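Local coordinates for fluoroacetyl-CoA-specific thioesterase-like domain-containing protein (Thermanaerovibrio acidaminovorans, PDB 3QOO), which is of unknown function but adopts the hot-dog fold of fluoroacetyl-CoA-specific thioesterases and may act on acyl-CoA thioesters or a related substrate, at residues 43-46 with 47-51; 28-32 with 33-37; 21-24 with 25-28. All blocks are in the same frame, centred on the assembly; numbering follows the deposited sequence. Where two conformers were deposited one is given.

Interaction 1 of 3, residues 43-46 with 47-51; sequences AFLE and TMTQL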
loop_
_atom_site.group_PDB
_atom_site.type_symbol
_atom_site.label_atom_id
_atom_site.label_comp_id
_atom_site.label_asym_id
_atom_site.label_seq_id
_atom_site.Cartn_x
_atom_site.Cartn_y
_atom_site.Cartn_z
ATOM N N ALA A 43 -1.381 5.847 -1.629
ATOM C CA ALA A 43 -0.495 6.960 -1.951
ATOM C C ALA A 43 0.711 6.982 -1.035
ATOM O O ALA A 43 1.829 7.248 -1.490
ATOM C CB ALA A 43 -1.245 8.278 -1.874
ATOM N N PHE A 44 0.517 6.790 0.255
ATOM C CA PHE A 44 1.658 6.682 1.170
ATOM C C PHE A 44 2.589 5.577 0.735
ATOM O O PHE A 44 3.817 5.745 0.732
ATOM C CB PHE A 44 1.212 6.450 2.611
ATOM C CG PHE A 44 0.650 7.664 3.278
ATOM C CD1 PHE A 44 1.460 8.684 3.696
ATOM C CD2 PHE A 44 -0.687 7.755 3.573
ATOM C CE1 PHE A 44 0.966 9.793 4.310
ATOM C CE2 PHE A 44 -1.195 8.869 4.218
ATOM C CZ PHE A 44 -0.371 9.887 4.584
ATOM N N LEU A 45 2.021 4.440 0.337
ATOM C CA LEU A 45 2.816 3.303 -0.096
ATOM C C LEU A 45 3.590 3.616 -1.385
ATOM O O LEU A 45 4.791 3.342 -1.479
ATOM C CB LEU A 45 1.924 2.075 -0.251
ATOM C CG LEU A 45 2.573 0.709 -0.050
ATOM C CD1 LEU A 45 1.513 -0.340 0.152
ATOM C CD2 LEU A 45 3.489 0.321 -1.182
ATOM N N GLU A 46 2.923 4.186 -2.375
ATOM C CA GLU A 46 3.570 4.512 -3.631
ATOM C C GLU A 46 4.791 5.420 -3.391
ATOM O O GLU A 46 5.844 5.270 -4.017
ATOM C CB GLU A 46 2.574 5.207 -4.558
ATOM C CG GLU A 46 3.164 5.579 -5.882
ATOM C CD GLU A 46 2.216 6.357 -6.760
ATOM O OE1 GLU A 46 1.009 6.420 -6.439
ATOM O OE2 GLU A 46 2.701 6.889 -7.782
ATOM N N THR A 47 4.642 6.390 -2.490
ATOM C CA THR A 47 5.698 7.352 -2.242
ATOM C C THR A 47 6.873 6.699 -1.497
ATOM O O THR A 47 8.042 6.945 -1.789
ATOM C CB THR A 47 5.152 8.564 -1.490
ATOM O OG1 THR A 47 3.971 9.082 -2.149
ATOM C CG2 THR A 47 6.231 9.602 -1.374
HETATM N N MSE A 48 6.549 5.827 -0.549
HETATM C CA MSE A 48 7.547 5.027 0.113
HETATM C C MSE A 48 8.348 4.192 -0.884
HETATM O O MSE A 48 9.590 4.148 -0.826
HETATM C CB MSE A 48 6.895 4.137 1.166
HETATM C CG MSE A 48 7.892 3.174 1.838
HETATM SE SE MSE A 48 7.162 2.269 3.427
HETATM C CE MSE A 48 5.681 1.287 2.604
ATOM N N THR A 49 7.638 3.567 -1.813
ATOM C CA THR A 49 8.258 2.755 -2.856
ATOM C C THR A 49 9.213 3.623 -3.697
ATOM O O THR A 49 10.347 3.234 -3.983
ATOM C CB THR A 49 7.223 2.089 -3.753
ATOM O OG1 THR A 49 6.491 1.160 -2.957
ATOM C CG2 THR A 49 7.899 1.378 -4.895
ATOM N N GLN A 50 8.737 4.786 -4.113
ATOM C CA GLN A 50 9.559 5.678 -4.917
ATOM C C GLN A 50 10.873 6.013 -4.228
ATOM O O GLN A 50 11.943 5.937 -4.853
ATOM C CB GLN A 50 8.804 6.975 -5.224
ATOM C CG GLN A 50 9.645 7.936 -6.043
ATOM C CD GLN A 50 8.952 9.216 -6.370
ATOM O OE1 GLN A 50 7.741 9.323 -6.199
ATOM N NE2 GLN A 50 9.696 10.185 -6.907
ATOM N N LEU A 51 10.800 6.379 -2.964
ATOM C CA LEU A 51 12.022 6.704 -2.225
ATOM C C LEU A 51 12.908 5.505 -1.997
ATOM O O LEU A 51 14.125 5.627 -2.092
ATOM C CB LEU A 51 11.691 7.348 -0.892
ATOM C CG LEU A 51 11.474 8.836 -0.903
ATOM C CD1 LEU A 51 11.087 9.302 0.476
ATOM C CD2 LEU A 51 12.681 9.556 -1.395
#

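Interaction 2 of 3, residues 28-32 with 33-37; sequences VTNRS and KALEE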
loop_
_atom_site.group_PDB
_atom_site.type_symbol
_atom_site.label_atom_id
_atom_site.label_comp_id
_atom_site.label_asym_id
_atom_site.label_seq_id
_atom_site.Cartn_x
_atom_site.Cartn_y
_atom_site.Cartn_z
ATOM N N VAL A 28 -8.050 9.707 -4.400
ATOM C CA VAL A 28 -9.092 8.948 -5.090
ATOM C C VAL A 28 -8.867 7.471 -4.838
ATOM O O VAL A 28 -9.813 6.658 -4.857
ATOM C CB VAL A 28 -9.110 9.231 -6.613
ATOM C CG1 VAL A 28 -9.439 10.681 -6.865
ATOM C CG2 VAL A 28 -7.814 8.770 -7.292
ATOM N N THR A 29 -7.604 7.136 -4.571
ATOM C CA THR A 29 -7.176 5.781 -4.250
ATOM C C THR A 29 -7.577 5.295 -2.839
ATOM O O THR A 29 -7.293 4.132 -2.453
ATOM C CB THR A 29 -5.688 5.659 -4.474
ATOM O OG1 THR A 29 -5.003 6.777 -3.876
ATOM C CG2 THR A 29 -5.398 5.668 -5.992
ATOM N N ASN A 30 -8.247 6.164 -2.076
ATOM C CA ASN A 30 -9.085 5.735 -0.926
ATOM C C ASN A 30 -10.287 4.852 -1.328
ATOM O O ASN A 30 -10.891 4.181 -0.468
ATOM C CB ASN A 30 -9.607 6.967 -0.138
ATOM C CG ASN A 30 -8.584 7.523 0.853
ATOM O OD1 ASN A 30 -8.069 6.760 1.690
ATOM N ND2 ASN A 30 -8.329 8.856 0.809
ATOM N N ARG A 31 -10.671 4.929 -2.604
ATOM C CA ARG A 31 -11.801 4.139 -3.143
ATOM C C ARG A 31 -13.069 4.331 -2.298
ATOM O O ARG A 31 -13.833 3.392 -2.014
ATOM C CB ARG A 31 -11.412 2.653 -3.257
ATOM C CG ARG A 31 -10.101 2.385 -4.024
ATOM C CD ARG A 31 -10.044 3.091 -5.369
ATOM N NE ARG A 31 -11.152 2.749 -6.247
ATOM C CZ ARG A 31 -11.079 1.985 -7.346
ATOM N NH1 ARG A 31 -12.187 1.763 -8.068
ATOM N NH2 ARG A 31 -9.924 1.432 -7.734
ATOM N N SER A 32 -13.294 5.583 -1.921
ATOM C CA SER A 32 -14.399 5.982 -1.044
ATOM C C SER A 32 -14.630 7.484 -1.204
ATOM O O SER A 32 -13.762 8.305 -0.860
ATOM C CB SER A 32 -14.052 5.683 0.408
ATOM O OG SER A 32 -15.080 6.177 1.238
ATOM N N LYS A 33 -15.774 7.860 -1.764
ATOM C CA LYS A 33 -16.043 9.280 -1.976
ATOM C C LYS A 33 -15.895 10.091 -0.687
ATOM O O LYS A 33 -15.356 11.222 -0.691
ATOM C CB LYS A 33 -17.465 9.476 -2.492
ATOM C CG LYS A 33 -17.799 10.951 -2.727
ATOM C CD LYS A 33 -18.965 11.137 -3.679
ATOM C CE LYS A 33 -18.820 12.438 -4.448
ATOM N NZ LYS A 33 -17.596 12.394 -5.304
ATOM N N ALA A 34 -16.373 9.520 0.413
ATOM C CA ALA A 34 -16.342 10.188 1.723
ATOM C C ALA A 34 -14.918 10.555 2.179
ATOM O O ALA A 34 -14.750 11.413 3.050
ATOM C CB ALA A 34 -16.974 9.284 2.760
ATOM N N LEU A 35 -13.894 9.902 1.627
ATOM C CA LEU A 35 -12.510 10.117 2.057
ATOM C C LEU A 35 -11.700 10.922 1.060
ATOM O O LEU A 35 -10.488 10.866 1.092
ATOM C CB LEU A 35 -11.872 8.756 2.298
ATOM C CG LEU A 35 -12.678 7.844 3.236
ATOM C CD1 LEU A 35 -11.904 6.593 3.527
ATOM C CD2 LEU A 35 -13.072 8.591 4.548
ATOM N N GLU A 36 -12.365 11.722 0.236
ATOM C CA GLU A 36 -11.714 12.468 -0.810
ATOM C C GLU A 36 -10.824 13.596 -0.297
ATOM O O GLU A 36 -10.071 14.160 -1.085
ATOM C CB GLU A 36 -12.785 13.141 -1.668
ATOM C CG GLU A 36 -13.704 12.311 -2.488
ATOM C CD GLU A 36 -14.734 13.218 -3.177
ATOM O OE1 GLU A 36 -15.602 13.832 -2.493
ATOM O OE2 GLU A 36 -14.678 13.326 -4.408
ATOM N N GLU A 37 -10.915 13.955 0.975
ATOM C CA GLU A 37 -10.186 15.108 1.506
ATOM C C GLU A 37 -8.742 14.804 1.868
ATOM O O GLU A 37 -7.996 15.732 2.082
ATOM C CB GLU A 37 -10.872 15.734 2.737
ATOM C CG GLU A 37 -11.922 16.733 2.387
ATOM C CD GLU A 37 -12.410 17.581 3.541
ATOM O OE1 GLU A 37 -11.611 18.256 4.222
ATOM O OE2 GLU A 37 -13.624 17.671 3.710
HETATM O O HOH W 1 -17.433 7.083 0.529
#

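Interaction 3 of 3, residues 21-24 with 25-28; sequences KVSV and SDTV. With NA (sodium ion), chain B.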
loop_
_atom_site.group_PDB
_atom_site.type_symbol
_atom_site.label_atom_id
_atom_site.label_comp_id
_atom_site.label_asym_id
_atom_site.label_seq_id
_atom_site.Cartn_x
_atom_site.Cartn_y
_atom_site.Cartn_z
ATOM N N LYS A 21 3.133 16.885 -2.442
ATOM C CA LYS A 21 1.906 17.662 -2.263
ATOM C C LYS A 21 0.696 16.743 -2.459
ATOM O O LYS A 21 0.614 15.973 -3.427
ATOM C CB LYS A 21 1.804 18.845 -3.242
ATOM C CG LYS A 21 0.766 19.863 -2.744
ATOM C CD LYS A 21 0.764 21.136 -3.472
ATOM C CE LYS A 21 2.065 21.812 -3.356
ATOM N NZ LYS A 21 2.222 22.621 -2.127
ATOM N N VAL A 22 -0.256 16.817 -1.552
ATOM C CA VAL A 22 -1.433 15.946 -1.654
ATOM C C VAL A 22 -2.357 16.501 -2.725
ATOM O O VAL A 22 -2.880 17.613 -2.606
ATOM C CB VAL A 22 -2.154 15.776 -0.313
ATOM C CG1 VAL A 22 -3.369 14.872 -0.477
ATOM C CG2 VAL A 22 -1.206 15.273 0.774
ATOM N N SER A 23 -2.628 15.684 -3.740
ATOM C CA SER A 23 -3.474 16.045 -4.864
ATOM C C SER A 23 -4.617 15.039 -5.022
ATOM O O SER A 23 -4.637 14.005 -4.369
ATOM C CB SER A 23 -2.676 16.155 -6.150
ATOM O OG SER A 23 -2.297 14.861 -6.616
ATOM N N VAL A 24 -5.538 15.338 -5.923
ATOM C CA VAL A 24 -6.714 14.484 -6.088
ATOM C C VAL A 24 -6.309 13.034 -6.452
ATOM O O VAL A 24 -6.928 12.077 -5.991
ATOM C CB VAL A 24 -7.758 15.117 -7.080
ATOM C CG1 VAL A 24 -7.172 15.249 -8.482
ATOM C CG2 VAL A 24 -9.121 14.373 -7.037
ATOM N N SER A 25 -5.219 12.846 -7.209
ATOM C CA SER A 25 -4.800 11.489 -7.572
ATOM C C SER A 25 -4.270 10.695 -6.400
ATOM O O SER A 25 -4.154 9.477 -6.455
ATOM C CB SER A 25 -3.804 11.510 -8.703
ATOM O OG SER A 25 -2.609 12.119 -8.327
ATOM N N ASP A 26 -3.949 11.374 -5.306
ATOM C CA ASP A 26 -3.464 10.765 -4.080
ATOM C C ASP A 26 -4.581 10.461 -3.104
ATOM O O ASP A 26 -4.315 9.875 -2.065
ATOM C CB ASP A 26 -2.455 11.705 -3.391
ATOM C CG ASP A 26 -1.310 12.097 -4.283
ATOM O OD1 ASP A 26 -0.655 11.157 -4.771
ATOM O OD2 ASP A 26 -1.071 13.315 -4.486
ATOM N N THR A 27 -5.823 10.838 -3.399
ATOM C CA THR A 27 -6.947 10.662 -2.467
ATOM C C THR A 27 -7.969 9.728 -3.064
ATOM O O THR A 27 -8.730 9.062 -2.320
ATOM C CB THR A 27 -7.645 11.987 -2.129
ATOM O OG1 THR A 27 -8.364 12.469 -3.288
ATOM C CG2 THR A 27 -6.696 13.028 -1.611
ATOM N N VAL A 28 -8.050 9.707 -4.400
ATOM C CA VAL A 28 -9.092 8.948 -5.090
ATOM C C VAL A 28 -8.867 7.471 -4.838
ATOM O O VAL A 28 -9.813 6.658 -4.857
ATOM C CB VAL A 28 -9.110 9.231 -6.613
ATOM C CG1 VAL A 28 -9.439 10.681 -6.865
ATOM C CG2 VAL A 28 -7.814 8.770 -7.292
HETATM NA NA NA B . -1.797 14.272 -8.949
HETATM O O HOH W 2 -4.124 14.878 -9.434
HETATM O O HOH W 3 0.390 13.730 -8.261
HETATM O O HOH W 4 -1.443 13.426 -11.167
#

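Interaction 1 of 3, residues 43-46 with 47-51
Successive turns of the helix 41-56, the sausage of the hot-dog fold, meet here, where Ala43 is joined to Thr47 and Leu45 to Met48 and Thr49. The carbonyl of Ala43 accepts twice from one residue: Thr47 N at 3.1 Å and Thr47 OG1 at 2.9 Å, the two reaching Ala43 O from opposite faces of its plane. A chi1 of -51° sets OG1 beside its own backbone N, where the buried hydroxyl can donate to Ala43 O. The regular i to i+4 bonds continue with Met48 N to Phe44 O (3.0 Å) and Thr49 N to Leu45 O (2.9 Å). Beside them, selenomethionine Met48 bends at chi3 (62°) and brings its CE to 4.1 Å from Leu45 CG. Thr49 OG1 lies 3.6 Å from Leu45 CD2 and is also hydrogen-bonded to Gln117 NE2 on strand 110-123. Glu46, extended from the helix, forms a salt bridge with Arg31 of the second subunit, while Leu45 packs on Leu45 of that subunit. Thr47 thus turns its hydroxyl back on the helix and Thr49 shares its own with the sheet, whereas the apolar chains and the carboxylate bind the helix to sheet and partner.

Interaction 2 of 3, residues 28-32 with 33-37
This is a local turn contact within the long loop between strand 15-21 and helix 41-56, far from the centre of the chain, in which Ser32 and Asn30 meet Leu35. A short 3-10 turn at residues 33-34 folds the chain back, and Leu35 N donates to Ser32 O at 3.0 Å. The bond is fairly straight at the hydrogen (156°), yet the donor stands well above the carbonyl plane, in keeping with a tight i to i+3 turn. With OG anti to the backbone N (chi1 175°), the Ser32 side chain is set alongside the start of the turn, and its oxygen approaches Leu35 CG to 3.5 Å. A water donates to Ser32 OG at 2.6 Å and accepts from Ala34 N at 2.7 Å. It therefore serves the Ala34 amide, which Ser32 O approaches only at a poor angle, and a small hydroxylated residue suits this bridging role.

In this hot-dog subunit the loop between the first strand and the central helix reaches the second subunit: Leu35 packs on Ser66 of the second subunit, and Arg31 forms a salt bridge with Glu46 of that subunit. Asn30 crosses Leu35 at about a right angle, its CB 3.8 Å from Leu35 CB, so the buried leucine is met by the flank of the amide side chain. The ND2 group lies 3.0 Å from Leu35 O and makes weak hydrogen bonds to Phe38 O and Thr27 O, a setting that suits an amide among several backbone carbonyls. On the exposed side, Lys33 curls at its end to place NZ 3.2 Å from Glu36 OE2; NZ meets OE2 from above the carboxylate plane, in a salt bridge whose detail is less certain because the model is too tight at Glu36.

Interaction 3 of 3, residues 21-24 with 25-28
Ser23 and Ser25 both hold OG between their own backbone N and carbonyl carbon (chi1 73° and 65°), and these torsions bring the two hydroxyls to one sodium ion. Ser23 OG binds the sodium at 2.5 Å and Ser25 OG at 2.4 Å; three waters complete the five ligands seen. The water that also accepts from Ser25 N ties the ion to the backbone of the turn. Neutral hydroxyl oxygens suit a hard monovalent cation such as sodium, most of whose ligands here are waters.

Asp26 sets the second shell. Its OD2 accepts from Ser23 N at 2.9 Å through the anti lone pair, and from Ser23 OG, also at 2.9 Å, from above the carboxylate plane. In return Asp26 N donates to Ser23 O at 2.9 Å. Side chain and backbone thus bond reciprocally across three residues, and the hydroxyl that touches the metal is oriented by the carboxylate. The nearby cation would probably polarise that O-H toward the aspartate. Further along the turn, Val24 O is gripped by Thr27 N, well above its carbonyl plane, and by Val28 N, 3.1 Å away and nearly along the C=O axis. Val22 CG1 meets Thr27 CG2 at 4.0 Å, the two side chains crossing at about a right angle.

The loop leaves strand 15-21, where Lys21 forms a salt bridge with Asp84 at the start of strand 84-95 and Lys20 does so with Asp26 OD1. Backbone bonds from Val22 to Gly82 and Asp83 and from Asp26 to Ser40 hold the turn between that edge of the sheet and the approach to helix 41-56.

How the interactions relate
Interactions 3, 2 and 1 follow one another along the chain, from the end of strand 15-21 through the connecting loop into helix 41-56. Interaction 1 is the buried member, with regular helical bonding and apolar packing near the chain's centre; the other two are partly buried turns toward the periphery, interaction 2 with a bridging water and a salt bridge, interaction 3 with the sodium and its waters. The turns share Val28 and touch where Thr27 meets Glu36, while Ala43 CB packs on Asp26 O, so the loop abuts the helix. Glu46 of one subunit and Arg31 of the other pair interactions 1 and 2 across the dimer, whereas turn 21-28 touches no other chain of the assembly.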